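Local atomic coordinates of protein Ves (Pseudomonas fluorescens, PDB entry 5V00), a protein that is a bicupin of unknown molecular function that is involved in histidine utilization. Residues T31-I34 against T35-A38. Residues are numbered along the deposited sequence; the frame is centred on the assembly and turned at random.
Sequences TEEI and TRDA. With FMT (formic acid), chain F.
E33 and R36 form a local salt bridge, three residues apart, across a kink near the end of strand 29-36, on the face of the sheet turned toward the second subunit. The bridge runs from R36 NH2 to E33 OE1 over 3.1 Å, with an N-H...O angle of 154°. The donor points within the guanidinium plane yet reaches the oxygen from above the carboxylate, the two planes standing 89° apart. R36 gets there through a bend at chi3 (67°), which folds its long chain back along the strand.

A water ties the same groups together: it donates to E33 OE1 at 2.6 Å and to T35 O, and accepts from R36 NE. The spacing depends on a classic beta bulge, in which I34 and T35 both face L49 of the adjacent strand 47-54. That extra residue sends both of their side chains into the interior of the cupin beta-sandwich and leaves E33 and R36 on the other face. Branched I34 fills space against W14 and F148, while T35 CG2 lies 4.0 Å from I34 CG2 and the buried hydroxyl, OG1, hydrogen-bonds Q168.

Arginine suits this partly exposed position because its flat end can serve several anions at once: NH1 and NH2 grip O1 and O2 of a formate, probably from the crystallisation liquor, as a two-pronged pair, each at 3.0 Å. This anion, with E33, probably offsets the nearby like charge of R48, while M22 and V20 of the second subunit pack on E33 and R36.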
loop_
_atom_site.group_PDB
_atom_site.type_symbol
_atom_site.label_atom_id
_atom_site.label_comp_id
_atom_site.label_asym_id
_atom_site.label_seq_id
_atom_site.Cartn_x
_atom_site.Cartn_y
_atom_site.Cartn_z
ATOM N N THR B 31 -14.196 1.317 -6.447
ATOM C CA THR B 31 -13.080 0.365 -6.388
ATOM C C THR B 31 -12.214 0.802 -5.196
ATOM O O THR B 31 -12.037 1.996 -4.951
ATOM C CB THR B 31 -12.228 0.324 -7.648
ATOM O OG1 THR B 31 -13.012 -0.145 -8.754
ATOM C CG2 THR B 31 -11.051 -0.613 -7.497
ATOM N N GLU B 32 -11.806 -0.164 -4.378
ATOM C CA GLU B 32 -10.750 0.040 -3.338
ATOM C C GLU B 32 -9.521 -0.716 -3.779
ATOM O O GLU B 32 -9.536 -1.954 -3.955
ATOM C CB GLU B 32 -11.222 -0.516 -2.011
ATOM C CG GLU B 32 -12.226 0.329 -1.265
ATOM C CD GLU B 32 -12.747 -0.215 0.003
ATOM O OE1 GLU B 32 -12.550 -1.365 0.412
ATOM O OE2 GLU B 32 -13.519 0.498 0.620
ATOM N N GLU B 33 -8.413 -0.008 -4.025
ATOM C CA GLU B 33 -7.224 -0.676 -4.451
ATOM C C GLU B 33 -6.529 -1.208 -3.197
ATOM O O GLU B 33 -6.495 -0.554 -2.147
ATOM C CB GLU B 33 -6.219 0.315 -5.076
ATOM C CG GLU B 33 -6.712 1.057 -6.312
ATOM C CD GLU B 33 -7.085 0.155 -7.447
ATOM O OE1 GLU B 33 -6.419 -0.893 -7.630
ATOM O OE2 GLU B 33 -7.949 0.538 -8.266
ATOM N N ILE B 34 -6.041 -2.448 -3.274
ATOM C CA ILE B 34 -5.331 -3.075 -2.136
ATOM C C ILE B 34 -3.818 -2.929 -2.386
ATOM O O ILE B 34 -3.120 -2.305 -1.544
ATOM C CB ILE B 34 -5.694 -4.553 -1.957
ATOM C CG1 ILE B 34 -7.187 -4.683 -1.631
ATOM C CG2 ILE B 34 -4.921 -5.170 -0.828
ATOM C CD1 ILE B 34 -7.669 -6.127 -1.660
ATOM N N THR B 35 -3.331 -3.490 -3.460
ATOM C CA THR B 35 -1.934 -3.452 -3.800
ATOM C C THR B 35 -1.766 -3.849 -5.249
ATOM O O THR B 35 -2.746 -4.220 -5.925
ATOM C CB THR B 35 -1.138 -4.353 -2.809
ATOM O OG1 THR B 35 0.248 -4.346 -3.136
ATOM C CG2 THR B 35 -1.593 -5.880 -2.986
ATOM N N ARG B 36 -0.558 -3.690 -5.783
ATOM C CA ARG B 36 -0.232 -3.894 -7.178
ATOM C C ARG B 36 1.244 -3.980 -7.346
ATOM O O ARG B 36 1.981 -3.724 -6.400
ATOM C CB ARG B 36 -0.809 -2.760 -8.030
ATOM C CG ARG B 36 -0.324 -1.352 -7.593
ATOM C CD ARG B 36 -0.745 -0.283 -8.584
ATOM N NE ARG B 36 -2.213 -0.164 -8.540
ATOM C CZ ARG B 36 -2.932 0.671 -9.295
ATOM N NH1 ARG B 36 -2.309 1.501 -10.139
ATOM N NH2 ARG B 36 -4.264 0.692 -9.173
ATOM N N ASP B 37 1.673 -4.342 -8.522
ATOM C CA ASP B 37 3.089 -4.391 -8.828
ATOM C C ASP B 37 3.661 -2.973 -8.903
ATOM O O ASP B 37 2.944 -1.999 -9.036
ATOM C CB ASP B 37 3.395 -5.166 -10.096
ATOM C CG ASP B 37 3.077 -4.393 -11.339
ATOM O OD1 ASP B 37 1.900 -4.164 -11.685
ATOM O OD2 ASP B 37 3.994 -3.804 -11.951
ATOM N N ALA B 38 4.968 -3.020 -8.894
ATOM C CA ALA B 38 5.834 -1.868 -8.678
ATOM C C ALA B 38 6.488 -1.430 -9.951
ATOM O O ALA B 38 7.498 -0.739 -9.874
ATOM C CB ALA B 38 6.930 -2.291 -7.693
HETATM C C FMT F . -4.789 3.252 -11.603
HETATM O O1 FMT F . -3.641 3.761 -11.511
HETATM O O2 FMT F . -5.589 3.071 -10.520
HETATM O O HOH W 1 -4.067 -1.683 -6.839
#